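Local coordinates for protein coenzyme A transferase (Yersinia pestis, PDB 3QLI) that probably transfers coenzyme A from an acyl-CoA thioester to a carboxylate such as acetate, at residues M16-L21 with I194-V199; G155-G160 with V178-Y183. One frame throughout, in Å; residues are numbered along the deposited sequence.

Overall arrangement
The chain is first modelled at M16 and soon enters helix 18-25. It then builds strands 41-44, 70-74, 94-98 and 143-148 of a parallel sheet before reaching the short strand 156-158. Contact 2 closes a small loop through helix 166-172, bringing 155-160 against the end of sheet strand 175-180. Contact 1 closes a far longer loop, joining 16-21 to 194-199, and contact 2 falls wholly within it. The centres of the two contacts lie about 13 Å apart. Strands 156-158 and 193-195 pair antiparallel, so the backbone joins both contacts directly. Together they tie the N-terminal helix, this two-stranded antiparallel sheet and the parallel sheet.

Contact 1: residues M16-L21 with I194-V199; sequences MDIRAL and IHISEV
With its CG1 anti to the backbone N (chi1 -176°) and its chain extended beyond that (chi2 165°), I196 sends CD1 out to helix 18-25. The branch CG2 stays between the backbone N and the carbonyl carbon. CD1 lands on helix backbone as well as on side chain: it sits 3.7 Å from O of I18 and 3.8 Å from CB of L21. CG2 of I196 takes the other two apolar contacts. It lies 4.1 Å from CD1 of L21 and 4.2 Å from CG2 of I18. Both helix side chains cross I196 at a slant. No hydrogen bond links the two segments, so the contact is apolar packing. I196 is buried, and Y22, K25, M151 and F157 also touch its side chain.

The contact sets the first turn of the N-terminal helix against a single 3-10 turn, 196-198, which follows strand 193-195 in the N-terminal part of this CoA transferase. D17 is the N-cap of the helix. Its OD2 accepts from N of A20 at 3.2 Å, with the N-H coming from above the carboxylate plane. The backbone bond from N of L21 to O of D17, 3.1 Å, closes the same turn.

H195 borders the packing. I18 CG2 approaches its ring obliquely, at 4.4 Å from NE2. CG2 of I196 lies over one face of that ring, offset toward the rim. ND1 and the hydroxyl OG of S197 share a hydrogen bond of 2.8 Å, which limits rotation of the imidazole. The ring also makes an edge-to-face pair with Y156.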
ATOM      1  N   MET A  16      18.275  29.084 -30.107  1.00 45.24           N
ATOM      2  CA  MET A  16      19.174  28.457 -31.074  1.00 45.86           C
ATOM      3  C   MET A  16      20.641  28.827 -30.836  1.00 40.07           C
ATOM      4  O   MET A  16      21.540  28.010 -31.049  1.00 39.38           O
ATOM      5  CB  MET A  16      18.766  28.802 -32.512  1.00 44.77           C
ATOM      6  CG  MET A  16      18.616  27.578 -33.408  1.00 45.88           C
ATOM      7  SD  MET A  16      18.634  27.929 -35.183  1.00 62.29           S
ATOM      8  CE  MET A  16      17.331  29.151 -35.330  1.00 44.71           C
ATOM      9  N   ASP A  17      20.888  30.061 -30.403  1.00 39.46           N
ATOM     10  CA  ASP A  17      22.248  30.457 -30.043  1.00 37.77           C
ATOM     11  C   ASP A  17      22.488  30.096 -28.577  1.00 34.86           C
ATOM     12  O   ASP A  17      22.245  30.910 -27.680  1.00 33.34           O
ATOM     13  CB  ASP A  17      22.465  31.950 -30.272  1.00 35.07           C
ATOM     14  CG  ASP A  17      23.929  32.358 -30.123  1.00 40.15           C
ATOM     15  OD1 ASP A  17      24.265  33.496 -30.513  1.00 52.33           O
ATOM     16  OD2 ASP A  17      24.744  31.544 -29.630  1.00 38.78           O
ATOM     17  N   ILE A  18      22.957  28.874 -28.343  1.00 30.20           N
ATOM     18  CA  ILE A  18      23.044  28.329 -26.988  1.00 28.94           C
ATOM     19  C   ILE A  18      24.209  28.897 -26.194  1.00 28.55           C
ATOM     20  O   ILE A  18      24.137  29.019 -24.979  1.00 28.01           O
ATOM     21  CB  ILE A  18      23.143  26.788 -26.996  1.00 28.19           C
ATOM     22  CG1 ILE A  18      24.432  26.339 -27.685  1.00 25.22           C
ATOM     23  CG2 ILE A  18      21.920  26.182 -27.664  1.00 29.44           C
ATOM     24  CD1 ILE A  18      24.681  24.854 -27.608  1.00 30.06           C
ATOM     25  N   ARG A  19      25.297  29.234 -26.867  1.00 29.42           N
ATOM     26  CA  ARG A  19      26.413  29.827 -26.148  1.00 34.39           C
ATOM     27  C   ARG A  19      26.072  31.248 -25.707  1.00 32.01           C
ATOM     28  O   ARG A  19      26.490  31.690 -24.643  1.00 33.03           O
ATOM     29  CB  ARG A  19      27.700  29.760 -26.968  1.00 35.17           C
ATOM     30  CG  ARG A  19      28.307  28.373 -26.947  1.00 32.31           C
ATOM     31  CD  ARG A  19      29.527  28.285 -27.836  1.00 42.32           C
ATOM     32  NE  ARG A  19      29.188  28.544 -29.227  1.00 36.32           N
ATOM     33  CZ  ARG A  19      30.046  28.423 -30.232  1.00 37.72           C
ATOM     34  NH1 ARG A  19      31.294  28.038 -29.986  1.00 31.72           N
ATOM     35  NH2 ARG A  19      29.656  28.680 -31.473  1.00 27.31           N
ATOM     36  N   ALA A  20      25.271  31.940 -26.510  1.00 33.33           N
ATOM     37  CA  ALA A  20      24.781  33.254 -26.129  1.00 35.80           C
ATOM     38  C   ALA A  20      23.830  33.130 -24.941  1.00 34.66           C
ATOM     39  O   ALA A  20      23.862  33.950 -24.022  1.00 32.66           O
ATOM     40  CB  ALA A  20      24.086  33.942 -27.310  1.00 35.00           C
ATOM     41  N   LEU A  21      22.985  32.104 -24.958  1.00 29.37           N
ATOM     42  CA  LEU A  21      22.055  31.896 -23.854  1.00 30.14           C
ATOM     43  C   LEU A  21      22.830  31.532 -22.594  1.00 25.34           C
ATOM     44  O   LEU A  21      22.511  32.010 -21.509  1.00 26.37           O
ATOM     45  CB  LEU A  21      21.039  30.799 -24.185  1.00 27.93           C
ATOM     46  CG  LEU A  21      20.064  31.094 -25.323  1.00 31.11           C
ATOM     47  CD1 LEU A  21      19.095  29.931 -25.542  1.00 32.43           C
ATOM     48  CD2 LEU A  21      19.311  32.382 -25.029  1.00 39.23           C
ATOM     49  N   ILE A 194      17.781  18.309 -19.916  1.00 17.15           N
ATOM     50  CA  ILE A 194      17.001  19.546 -19.899  1.00 17.59           C
ATOM     51  C   ILE A 194      17.663  20.587 -20.776  1.00 17.11           C
ATOM     52  O   ILE A 194      18.849  20.869 -20.604  1.00 16.87           O
ATOM     53  CB  ILE A 194      16.923  20.172 -18.491  1.00 23.69           C
ATOM     54  CG1 ILE A 194      16.786  19.103 -17.404  1.00 27.73           C
ATOM     55  CG2 ILE A 194      15.804  21.233 -18.444  1.00 23.32           C
ATOM     56  CD1 ILE A 194      15.503  18.340 -17.457  1.00 29.87           C
ATOM     57  N   HIS A 195      16.905  21.176 -21.690  1.00 14.21           N
ATOM     58  CA  HIS A 195      17.458  22.168 -22.598  1.00 16.65           C
ATOM     59  C   HIS A 195      17.721  23.507 -21.902  1.00 17.93           C
ATOM     60  O   HIS A 195      16.990  23.898 -20.999  1.00 16.97           O
ATOM     61  CB  HIS A 195      16.521  22.378 -23.786  1.00 17.96           C
ATOM     62  CG  HIS A 195      17.141  23.149 -24.902  1.00 19.27           C
ATOM     63  ND1 HIS A 195      16.848  24.473 -25.142  1.00 23.00           N
ATOM     64  CD2 HIS A 195      18.058  22.789 -25.832  1.00 21.10           C
ATOM     65  CE1 HIS A 195      17.543  24.892 -26.186  1.00 22.67           C
ATOM     66  NE2 HIS A 195      18.283  23.889 -26.622  1.00 21.30           N
ATOM     67  N   ILE A 196      18.755  24.222 -22.345  1.00 16.70           N
ATOM     68  CA  ILE A 196      19.099  25.509 -21.735  1.00 16.78           C
ATOM     69  C   ILE A 196      17.923  26.503 -21.763  1.00 20.23           C
ATOM     70  O   ILE A 196      17.800  27.365 -20.885  1.00 19.34           O
ATOM     71  CB  ILE A 196      20.368  26.114 -22.396  1.00 18.46           C
ATOM     72  CG1 ILE A 196      20.771  27.413 -21.695  1.00 23.73           C
ATOM     73  CG2 ILE A 196      20.132  26.341 -23.881  1.00 21.31           C
ATOM     74  CD1 ILE A 196      22.163  27.883 -22.031  1.00 23.79           C
ATOM     75  N   SER A 197      17.038  26.368 -22.747  1.00 17.86           N
ATOM     76  CA  SER A 197      15.886  27.252 -22.831  1.00 22.37           C
ATOM     77  C   SER A 197      14.935  27.065 -21.648  1.00 22.65           C
ATOM     78  O   SER A 197      14.060  27.895 -21.419  1.00 27.32           O
ATOM     79  CB  SER A 197      15.142  27.063 -24.164  1.00 23.61           C
ATOM     80  OG  SER A 197      14.572  25.769 -24.256  1.00 25.40           O
ATOM     81  N   GLU A 198      15.120  25.984 -20.896  1.00 17.43           N
ATOM     82  CA  GLU A 198      14.285  25.658 -19.743  1.00 22.17           C
ATOM     83  C   GLU A 198      14.977  25.964 -18.418  1.00 20.18           C
ATOM     84  O   GLU A 198      14.443  25.667 -17.359  1.00 19.05           O
ATOM     85  CB  GLU A 198      13.932  24.169 -19.750  1.00 24.30           C
ATOM     86  CG  GLU A 198      12.570  23.871 -20.312  1.00 37.81           C
ATOM     87  CD  GLU A 198      12.571  23.776 -21.818  1.00 38.44           C
ATOM     88  OE1 GLU A 198      13.087  22.763 -22.338  1.00 44.16           O
ATOM     89  OE2 GLU A 198      12.051  24.703 -22.482  1.00 49.91           O
ATOM     90  N   VAL A 199      16.173  26.536 -18.495  1.00 17.07           N
ATOM     91  CA  VAL A 199      16.997  26.811 -17.333  1.00 15.50           C
ATOM     92  C   VAL A 199      16.990  28.325 -17.098  1.00 19.35           C
ATOM     93  O   VAL A 199      17.109  29.108 -18.040  1.00 18.05           O
ATOM     94  CB  VAL A 199      18.431  26.295 -17.573  1.00 16.74           C
ATOM     95  CG1 VAL A 199      19.383  26.754 -16.477  1.00 15.73           C
ATOM     96  CG2 VAL A 199      18.426  24.751 -17.702  1.00 15.23           C
TER

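Contact 2: residues G155-G160 with V178-Y183; sequences GYFSLG and VEVNRY
The CA atoms of F157 and V180 are the nearest across the two segments, yet they stand 8.2 Å apart and no backbone hydrogen bond joins 155-160 to 178-183. The contact is packing between two sheets. Strand 175-180 belongs to the six-stranded parallel sheet of the N-terminal domain, whose strand order 3-2-1-4-5-6 is that of a Rossmann-like fold. Strand 156-158 pairs antiparallel with strand 193-195.

F157 carries the contact from its side. Its CB points toward the parallel strand, and with chi1 at -56° the ring is carried on to the valines. Two valines approach the ring differently, though CE1 is the nearest atom to both. V180 comes closer: its CG2 is 3.6 Å from CE1 of F157 and 3.9 Å from CD1. That methyl reaches the ring obliquely, and the two side chains cross at about a right angle. V178 lies over one face of the ring and is looser, with CG2 4.5 Å from CE1. All three residues are buried. I202 of the neighbouring strand 201-204 touches each of them, and Y22 of helix 18-25 touches F157 and V180. The phenyl ring thus sits in an apolar layer between the parallel sheet and the N-terminal helix.

Polar turns follow each strand. S158 forms an ST turn, its OG accepting from N of G160 at 2.9 Å; V187 N also donates to this hydroxyl. G160 has a positive phi, which favours glycine. After strand 175-180, N181 makes an Asx turn, and its ND2 bonds to the backbone O of V207. In that turn, N of Y183 reaches OD1 of N181 at 2.9 Å, from 60° above the carbonyl plane.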
ATOM      1  N   GLY A 155      22.702  21.999 -26.484  1.00 17.95           N
ATOM      2  CA  GLY A 155      22.085  22.861 -25.482  1.00 17.01           C
ATOM      3  C   GLY A 155      21.474  22.159 -24.276  1.00 17.12           C
ATOM      4  O   GLY A 155      20.782  22.792 -23.481  1.00 17.68           O
ATOM      5  N   TYR A 156      21.736  20.863 -24.121  1.00 15.88           N
ATOM      6  CA  TYR A 156      21.152  20.090 -23.020  1.00 16.21           C
ATOM      7  C   TYR A 156      22.120  19.847 -21.878  1.00 16.74           C
ATOM      8  O   TYR A 156      23.299  19.558 -22.098  1.00 16.57           O
ATOM      9  CB  TYR A 156      20.650  18.725 -23.523  1.00 14.87           C
ATOM     10  CG  TYR A 156      19.439  18.825 -24.427  1.00 16.84           C
ATOM     11  CD1 TYR A 156      18.150  18.697 -23.909  1.00 18.15           C
ATOM     12  CD2 TYR A 156      19.583  19.058 -25.794  1.00 18.16           C
ATOM     13  CE1 TYR A 156      17.034  18.800 -24.737  1.00 19.26           C
ATOM     14  CE2 TYR A 156      18.474  19.155 -26.628  1.00 16.40           C
ATOM     15  CZ  TYR A 156      17.207  19.033 -26.091  1.00 16.07           C
ATOM     16  OH  TYR A 156      16.105  19.138 -26.907  1.00 23.31           O
ATOM     17  N   PHE A 157      21.594  19.955 -20.660  1.00 14.21           N
ATOM     18  CA  PHE A 157      22.279  19.505 -19.452  1.00 16.54           C
ATOM     19  C   PHE A 157      21.647  18.188 -19.029  1.00 20.16           C
ATOM     20  O   PHE A 157      20.478  17.944 -19.314  1.00 22.97           O
ATOM     21  CB  PHE A 157      22.040  20.494 -18.307  1.00 14.61           C
ATOM     22  CG  PHE A 157      22.445  21.899 -18.610  1.00 15.98           C
ATOM     23  CD1 PHE A 157      23.708  22.355 -18.270  1.00 18.09           C
ATOM     24  CD2 PHE A 157      21.545  22.786 -19.191  1.00 16.32           C
ATOM     25  CE1 PHE A 157      24.083  23.666 -18.519  1.00 15.46           C
ATOM     26  CE2 PHE A 157      21.918  24.095 -19.452  1.00 17.93           C
ATOM     27  CZ  PHE A 157      23.196  24.537 -19.109  1.00 17.74           C
ATOM     28  N   SER A 158      22.387  17.352 -18.316  1.00 15.32           N
ATOM     29  CA  SER A 158      21.790  16.145 -17.766  1.00 15.13           C
ATOM     30  C   SER A 158      21.649  16.232 -16.249  1.00 13.84           C
ATOM     31  O   SER A 158      22.553  16.711 -15.563  1.00 14.07           O
ATOM     32  CB  SER A 158      22.662  14.926 -18.116  1.00 17.42           C
ATOM     33  OG  SER A 158      22.219  13.769 -17.441  1.00 19.85           O
ATOM     34  N   LEU A 159      20.528  15.728 -15.727  1.00 13.17           N
ATOM     35  CA  LEU A 159      20.362  15.537 -14.282  1.00 13.84           C
ATOM     36  C   LEU A 159      21.282  14.443 -13.695  1.00 14.40           C
ATOM     37  O   LEU A 159      21.377  14.281 -12.469  1.00 15.79           O
ATOM     38  CB  LEU A 159      18.902  15.195 -13.966  1.00 12.58           C
ATOM     39  CG  LEU A 159      17.892  16.298 -14.296  1.00 12.80           C
ATOM     40  CD1 LEU A 159      16.492  15.795 -13.993  1.00 17.48           C
ATOM     41  CD2 LEU A 159      18.199  17.563 -13.501  1.00 14.68           C
ATOM     42  N   GLY A 160      21.943  13.677 -14.554  1.00 14.61           N
ATOM     43  CA  GLY A 160      22.971  12.762 -14.081  1.00 13.83           C
ATOM     44  C   GLY A 160      22.484  11.701 -13.109  1.00 14.26           C
ATOM     45  O   GLY A 160      21.698  10.827 -13.481  1.00 14.97           O
ATOM     46  N   VAL A 178      20.597  25.748 -12.182  1.00 13.75           N
ATOM     47  CA  VAL A 178      21.498  24.594 -12.233  1.00 12.88           C
ATOM     48  C   VAL A 178      22.916  24.928 -11.782  1.00 15.44           C
ATOM     49  O   VAL A 178      23.391  26.055 -11.929  1.00 15.70           O
ATOM     50  CB  VAL A 178      21.562  23.964 -13.636  1.00 14.35           C
ATOM     51  CG1 VAL A 178      20.163  23.617 -14.127  1.00 14.65           C
ATOM     52  CG2 VAL A 178      22.261  24.901 -14.601  1.00 13.06           C
ATOM     53  N   GLU A 179      23.577  23.924 -11.228  1.00 13.87           N
ATOM     54  CA  GLU A 179      24.983  24.012 -10.891  1.00 14.57           C
ATOM     55  C   GLU A 179      25.717  22.991 -11.752  1.00 15.75           C
ATOM     56  O   GLU A 179      25.618  21.779 -11.532  1.00 13.95           O
ATOM     57  CB  GLU A 179      25.179  23.723  -9.404  1.00 13.64           C
ATOM     58  CG  GLU A 179      26.638  23.714  -8.944  1.00 17.11           C
ATOM     59  CD  GLU A 179      26.755  23.919  -7.442  1.00 17.54           C
ATOM     60  OE1 GLU A 179      25.888  24.629  -6.878  1.00 16.00           O
ATOM     61  OE2 GLU A 179      27.703  23.381  -6.822  1.00 16.39           O
ATOM     62  N   VAL A 180      26.421  23.498 -12.759  1.00 14.31           N
ATOM     63  CA  VAL A 180      27.176  22.680 -13.688  1.00 14.78           C
ATOM     64  C   VAL A 180      28.407  22.114 -12.983  1.00 19.72           C
ATOM     65  O   VAL A 180      29.137  22.835 -12.289  1.00 18.76           O
ATOM     66  CB  VAL A 180      27.601  23.508 -14.933  1.00 17.81           C
ATOM     67  CG1 VAL A 180      28.693  22.779 -15.748  1.00 16.89           C
ATOM     68  CG2 VAL A 180      26.387  23.836 -15.798  1.00 18.42           C
ATOM     69  N   ASN A 181      28.629  20.820 -13.156  1.00 15.05           N
ATOM     70  CA  ASN A 181      29.748  20.141 -12.513  1.00 16.55           C
ATOM     71  C   ASN A 181      30.261  19.066 -13.447  1.00 20.45           C
ATOM     72  O   ASN A 181      29.531  18.130 -13.766  1.00 16.84           O
ATOM     73  CB  ASN A 181      29.275  19.517 -11.196  1.00 17.17           C
ATOM     74  CG  ASN A 181      30.392  18.868 -10.420  1.00 18.00           C
ATOM     75  OD1 ASN A 181      31.528  18.802 -10.885  1.00 20.43           O
ATOM     76  ND2 ASN A 181      30.084  18.397  -9.223  1.00 15.86           N
ATOM     77  N   ARG A 182      31.510  19.183 -13.895  1.00 21.98           N
ATOM     78  CA  ARG A 182      32.033  18.211 -14.857  1.00 20.42           C
ATOM     79  C   ARG A 182      32.143  16.823 -14.232  1.00 22.80           C
ATOM     80  O   ARG A 182      32.273  15.822 -14.941  1.00 21.34           O
ATOM     81  CB  ARG A 182      33.377  18.664 -15.445  1.00 26.26           C
ATOM     82  CG  ARG A 182      34.488  18.760 -14.428  1.00 30.57           C
ATOM     83  CD  ARG A 182      35.852  19.016 -15.082  1.00 35.95           C
ATOM     84  NE  ARG A 182      36.925  18.655 -14.159  1.00 42.24           N
ATOM     85  CZ  ARG A 182      37.560  19.518 -13.369  1.00 45.15           C
ATOM     86  NH1 ARG A 182      37.253  20.810 -13.404  1.00 40.97           N
ATOM     87  NH2 ARG A 182      38.516  19.087 -12.552  1.00 45.84           N
ATOM     88  N   TYR A 183      32.074  16.754 -12.904  1.00 20.72           N
ATOM     89  CA  TYR A 183      32.069  15.452 -12.229  1.00 17.36           C
ATOM     90  C   TYR A 183      30.701  14.764 -12.268  1.00 16.45           C
ATOM     91  O   TYR A 183      30.588  13.586 -11.931  1.00 14.28           O
ATOM     92  CB  TYR A 183      32.547  15.571 -10.783  1.00 22.03           C
ATOM     93  CG  TYR A 183      34.016  15.889 -10.659  1.00 24.92           C
ATOM     94  CD1 TYR A 183      34.956  14.876 -10.531  1.00 31.15           C
ATOM     95  CD2 TYR A 183      34.464  17.203 -10.676  1.00 26.76           C
ATOM     96  CE1 TYR A 183      36.307  15.160 -10.418  1.00 33.59           C
ATOM     97  CE2 TYR A 183      35.817  17.498 -10.568  1.00 29.68           C
ATOM     98  CZ  TYR A 183      36.730  16.475 -10.436  1.00 33.26           C
ATOM     99  OH  TYR A 183      38.073  16.765 -10.330  1.00 40.61           O
TER